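Local atomic coordinates of chintase (Rhizomucor miehei, PDB entry 5YUQ), a protein that catalyses the hydrolysis of chitin as a family 18 glycoside hydrolase with a tunnel-shaped active site. Residues K189-N194 against V253-S258; G236-T241 against K322-D327. All coordinates share one frame; numbering follows the deposited sequence.

Contact 1 (K189-N194 against V253-S258)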
loop_
_atom_site.group_PDB
_atom_site.type_symbol
_atom_site.label_atom_id
_atom_site.label_comp_id
_atom_site.label_asym_id
_atom_site.label_seq_id
_atom_site.Cartn_x
_atom_site.Cartn_y
_atom_site.Cartn_z
ATOM N N LYS A 189 12.501 14.680 9.830
ATOM C CA LYS A 189 12.807 15.423 11.055
ATOM C C LYS A 189 11.600 15.622 11.976
ATOM O O LYS A 189 11.741 15.603 13.201
ATOM C CB LYS A 189 13.413 16.781 10.698
ATOM C CG LYS A 189 14.848 16.715 10.179
ATOM C CD LYS A 189 15.858 16.870 11.308
ATOM C CE LYS A 189 17.293 16.760 10.806
ATOM N NZ LYS A 189 17.617 15.370 10.372
ATOM N N ASN A 190 10.425 15.816 11.384
ATOM C CA ASN A 190 9.194 16.044 12.129
ATOM C C ASN A 190 8.225 14.897 11.924
ATOM O O ASN A 190 8.292 14.185 10.919
ATOM C CB ASN A 190 8.516 17.346 11.677
ATOM C CG ASN A 190 9.314 18.574 12.034
ATOM O OD1 ASN A 190 9.878 18.659 13.123
ATOM N ND2 ASN A 190 9.361 19.540 11.124
ATOM N N ALA A 191 7.317 14.725 12.877
ATOM C CA ALA A 191 6.192 13.828 12.671
ATOM C C ALA A 191 5.352 14.348 11.513
ATOM O O ALA A 191 5.271 15.552 11.280
ATOM C CB ALA A 191 5.350 13.751 13.928
ATOM N N GLY A 192 4.716 13.435 10.793
ATOM C CA GLY A 192 3.764 13.814 9.769
ATOM C C GLY A 192 2.709 12.741 9.715
ATOM O O GLY A 192 2.775 11.769 10.455
ATOM N N ALA A 193 1.727 12.895 8.839
ATOM C CA ALA A 193 0.678 11.892 8.775
ATOM C C ALA A 193 1.146 10.617 8.065
ATOM O O ALA A 193 1.993 10.655 7.164
ATOM C CB ALA A 193 -0.578 12.458 8.107
ATOM N N ASN A 194 0.584 9.484 8.480
ATOM C CA ASN A 194 0.852 8.218 7.815
ATOM C C ASN A 194 0.292 8.251 6.404
ATOM O O ASN A 194 0.932 7.831 5.437
ATOM C CB ASN A 194 0.179 7.089 8.602
ATOM C CG ASN A 194 0.366 5.736 7.960
ATOM O OD1 ASN A 194 1.442 5.415 7.455
ATOM N ND2 ASN A 194 -0.686 4.925 7.983
ATOM N N VAL A 253 5.796 18.051 14.814
ATOM C CA VAL A 253 6.817 18.345 15.811
ATOM C C VAL A 253 8.032 17.452 15.627
ATOM O O VAL A 253 7.937 16.391 15.010
ATOM C CB VAL A 253 6.256 18.144 17.235
ATOM C CG1 VAL A 253 5.063 19.054 17.460
ATOM C CG2 VAL A 253 5.865 16.686 17.456
ATOM N N PRO A 254 9.191 17.879 16.144
ATOM C CA PRO A 254 10.397 17.067 15.960
ATOM C C PRO A 254 10.269 15.678 16.582
ATOM O O PRO A 254 9.701 15.532 17.670
ATOM C CB PRO A 254 11.471 17.889 16.677
ATOM C CG PRO A 254 10.989 19.293 16.531
ATOM C CD PRO A 254 9.504 19.199 16.718
ATOM N N ILE A 255 10.775 14.667 15.879
ATOM C CA ILE A 255 10.740 13.292 16.372
ATOM C C ILE A 255 12.132 12.701 16.520
ATOM O O ILE A 255 13.104 13.213 15.962
ATOM C CB ILE A 255 9.928 12.367 15.449
ATOM C CG1 ILE A 255 10.455 12.429 14.013
ATOM C CG2 ILE A 255 8.444 12.725 15.506
ATOM C CD1 ILE A 255 9.923 11.311 13.129
ATOM N N SER A 256 12.227 11.616 17.279
ATOM C CA SER A 256 13.464 10.857 17.327
ATOM C C SER A 256 13.653 10.146 15.996
ATOM O O SER A 256 12.717 9.528 15.477
ATOM C CB SER A 256 13.430 9.828 18.456
ATOM O OG SER A 256 14.505 8.912 18.315
ATOM N N GLN A 257 14.857 10.236 15.442
ATOM C CA GLN A 257 15.183 9.508 14.226
ATOM C C GLN A 257 16.134 8.354 14.526
ATOM O O GLN A 257 16.614 7.694 13.611
ATOM C CB GLN A 257 15.799 10.441 13.184
ATOM C CG GLN A 257 14.895 11.573 12.727
ATOM C CD GLN A 257 15.502 12.355 11.578
ATOM O OE1 GLN A 257 16.264 13.299 11.788
ATOM N NE2 GLN A 257 15.177 11.957 10.354
ATOM N N SER A 258 16.396 8.114 15.808
ATOM C CA SER A 258 17.425 7.157 16.215
ATOM C C SER A 258 17.048 5.719 15.874
ATOM O O SER A 258 17.888 4.944 15.420
ATOM C CB SER A 258 17.739 7.288 17.705
ATOM O OG SER A 258 16.691 6.756 18.499
HETATM O O HOH W 1 13.931 15.488 14.732
#
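A single beta bridge between two irregular loops sets Asn190 beside Pro254, their CA atoms 4.1 Å apart. One loop follows strand 175-178 and the other follows strand 228-240. Two backbone hydrogen bonds flank the paired residues: Ala191 N donates to Val253 O at 2.8 Å, and Ile255 N donates to Lys189 O. Lys189 O takes more than this one donor, because water 1 gives it a hydrogen at 2.7 Å and its second hydrogen to Ile255 O, while Pro254 CA adds a CA-H...O contact. The amide of Asn190 lies against the proline. Its OD1 is near Pro254 N at 3.2 Å, a nitrogen without a hydrogen to share, and 3.6 Å from Pro254 CG; its ND2 is spoken for by Thr204 O.

In this family the catalytic domain is a TIM barrel, and the loops leaving its strands shape the substrate cleft; here two such loops are tied outside the barrel's regular strands. Ile255 turns its side chain to the other loop. Its CG1 sits between backbone N and carbonyl carbon (chi1 55°), which places CG2 against Ala191, 3.6 Å from that residue's CB. Ala191 in turn packs on Val323, so the apolar part of the bridge rests on strand 322-325.

Nearer solvent, Lys189 NZ donates a hydrogen bond to Gln257 OE1 at 2.9 Å. The lysine chain bends at chi2 and chi4 to reach it and crosses the extended glutamine at about a right angle. NZ lies in the carbonyl plane, on a lone pair, with a C=O...N angle of 140°. Gln257 NE2 donates to Ile186 O, which settles the flip of the amide and presents OE1 to the lysine.

Contact 2 (G236-T241 against K322-D327)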
loop_
_atom_site.group_PDB
_atom_site.type_symbol
_atom_site.label_atom_id
_atom_site.label_comp_id
_atom_site.label_asym_id
_atom_site.label_seq_id
_atom_site.Cartn_x
_atom_site.Cartn_y
_atom_site.Cartn_z
ATOM N N GLY A 236 -2.425 2.851 11.787
ATOM C CA GLY A 236 -1.685 4.082 11.933
ATOM C C GLY A 236 -0.250 3.761 12.302
ATOM O O GLY A 236 0.138 2.591 12.344
ATOM N N ARG A 237 0.541 4.792 12.563
ATOM C CA ARG A 237 1.935 4.585 12.957
ATOM C C ARG A 237 2.290 5.474 14.128
ATOM O O ARG A 237 1.869 6.632 14.183
ATOM C CB ARG A 237 2.879 4.873 11.789
ATOM C CG ARG A 237 4.351 4.960 12.191
ATOM C CD ARG A 237 5.293 4.849 10.990
ATOM N NE ARG A 237 5.121 3.565 10.317
ATOM C CZ ARG A 237 4.360 3.385 9.249
ATOM N NH1 ARG A 237 3.725 4.417 8.704
ATOM N NH2 ARG A 237 4.246 2.179 8.715
ATOM N N VAL A 238 3.050 4.930 15.075
ATOM C CA VAL A 238 3.577 5.747 16.153
ATOM C C VAL A 238 4.984 6.249 15.846
ATOM O O VAL A 238 5.784 5.558 15.211
ATOM C CB VAL A 238 3.562 5.016 17.522
ATOM C CG1 VAL A 238 2.130 4.789 17.984
ATOM C CG2 VAL A 238 4.336 3.706 17.452
ATOM N N SER A 239 5.250 7.481 16.257
ATOM C CA SER A 239 6.592 8.041 16.254
ATOM C C SER A 239 6.874 8.516 17.667
ATOM O O SER A 239 5.956 8.751 18.454
ATOM C CB SER A 239 6.683 9.227 15.300
ATOM O OG SER A 239 6.449 8.821 13.960
ATOM N N LYS A 240 8.147 8.667 17.994
ATOM C CA LYS A 240 8.523 9.191 19.297
ATOM C C LYS A 240 8.849 10.671 19.160
ATOM O O LYS A 240 9.794 11.034 18.459
ATOM C CB LYS A 240 9.752 8.460 19.823
ATOM C CG LYS A 240 10.138 8.900 21.233
ATOM C CD LYS A 240 11.397 8.212 21.707
ATOM C CE LYS A 240 11.638 8.542 23.178
ATOM N NZ LYS A 240 12.887 7.911 23.675
ATOM N N THR A 241 8.068 11.528 19.810
ATOM C CA THR A 241 8.352 12.959 19.763
ATOM C C THR A 241 9.465 13.308 20.749
ATOM O O THR A 241 9.631 12.644 21.779
ATOM C CB THR A 241 7.107 13.809 20.054
ATOM O OG1 THR A 241 6.733 13.668 21.430
ATOM C CG2 THR A 241 5.947 13.358 19.183
ATOM N N LYS A 322 4.737 9.264 22.666
ATOM C CA LYS A 322 4.407 8.724 21.353
ATOM C C LYS A 322 3.337 9.554 20.675
ATOM O O LYS A 322 2.327 9.887 21.287
ATOM C CB LYS A 322 3.880 7.296 21.505
ATOM C CG LYS A 322 4.741 6.420 22.395
ATOM C CD LYS A 322 4.357 4.954 22.299
ATOM C CE LYS A 322 3.051 4.647 22.994
ATOM N NZ LYS A 322 2.972 3.199 23.354
ATOM N N VAL A 323 3.551 9.868 19.404
ATOM C CA VAL A 323 2.466 10.380 18.574
ATOM C C VAL A 323 2.001 9.288 17.622
ATOM O O VAL A 323 2.812 8.617 16.984
ATOM C CB VAL A 323 2.854 11.660 17.799
ATOM C CG1 VAL A 323 4.066 11.413 16.915
ATOM C CG2 VAL A 323 1.668 12.153 16.977
ATOM N N LEU A 324 0.690 9.078 17.576
ATOM C CA LEU A 324 0.086 8.121 16.661
ATOM C C LEU A 324 -0.609 8.895 15.576
ATOM O O LEU A 324 -1.526 9.664 15.858
ATOM C CB LEU A 324 -0.956 7.261 17.394
ATOM C CG LEU A 324 -1.853 6.358 16.535
ATOM C CD1 LEU A 324 -1.050 5.245 15.916
ATOM C CD2 LEU A 324 -3.003 5.796 17.378
ATOM N N SER A 325 -0.173 8.709 14.331
ATOM C CA SER A 325 -0.931 9.223 13.203
ATOM C C SER A 325 -1.750 8.062 12.690
ATOM O O SER A 325 -1.209 6.983 12.457
ATOM C CB SER A 325 -0.013 9.720 12.092
ATOM O OG SER A 325 -0.791 9.963 10.923
ATOM N N PHE A 326 -3.048 8.267 12.512
ATOM C CA PHE A 326 -3.904 7.169 12.072
ATOM C C PHE A 326 -5.017 7.616 11.147
ATOM O O PHE A 326 -5.052 8.774 10.736
ATOM C CB PHE A 326 -4.441 6.347 13.264
ATOM C CG PHE A 326 -5.361 7.102 14.209
ATOM C CD1 PHE A 326 -4.865 8.076 15.068
ATOM C CD2 PHE A 326 -6.721 6.777 14.278
ATOM C CE1 PHE A 326 -5.711 8.743 15.957
ATOM C CE2 PHE A 326 -7.569 7.440 15.162
ATOM C CZ PHE A 326 -7.067 8.418 16.005
ATOM N N ASP A 327 -5.896 6.684 10.792
ATOM C CA ASP A 327 -7.086 7.014 10.027
ATOM C C ASP A 327 -8.301 6.448 10.718
ATOM O O ASP A 327 -8.252 5.355 11.284
ATOM C CB ASP A 327 -6.987 6.484 8.604
ATOM C CG ASP A 327 -6.284 7.453 7.698
ATOM O OD1 ASP A 327 -6.969 8.343 7.149
ATOM O OD2 ASP A 327 -5.045 7.360 7.566
#
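Val323 lays CG1 across Thr241 CG2 at 3.5 Å, the two side chains meeting at about a right angle. Val323 CG1 also touches Ser239 CB, these two residues lying on one face of the sheet; the valine torsion (chi1 58°), with CG1 between its backbone N and carbonyl carbon, turns this branch to both. On the other face Val238 CG1 meets Leu324 CD1 at 3.8 Å, and both side chains pack on Trp302.

Residues 236-240 of strand 228-240 run antiparallel to 322-325, their directions 155° apart. Two hydrogen-bonded pairs each close with two hydrogen bonds: Arg237 N donates to Ser325 O at 2.8 Å and Ser325 N to Arg237 O at 2.9 Å; Ser239 N donates to Val323 O and Val323 N to Ser239 O, both at 2.8 Å. Past them, Gly236 CA is 3.0 Å from Ser325 O and 3.8 Å from Phe326 CB.

Arg237 leaves the sheet on the Val323 face, forming a salt bridge with Asp182 while its NE donates to Ser282 O. Paired backbone N-H and C=O groups thus satisfy one another beside apolar methyls, and Asp182 probably balances the arginine's charge.

Overall arrangement
Contacts 1 and 2 have centres about 9 Å apart and lie on the same side of the chain's centre; their segments alternate along the sequence. Two probable hydrogen bonds join them: Ser256 N to Lys240 O at 2.8 Å, where 253-258 comes alongside 236-241, and Asn194 N to Ser325 OG at 2.8 Å. In family 18 enzymes an insertion between the last two barrel strands, here 228-240 and 346-350, commonly walls the substrate cleft; strand 322-325 falls within it. Asp182, held by Arg237 of contact 2 and by Asn194 of 189-194, follows strand 175-178 and probably faces the sugar-binding tunnel, as in relatives.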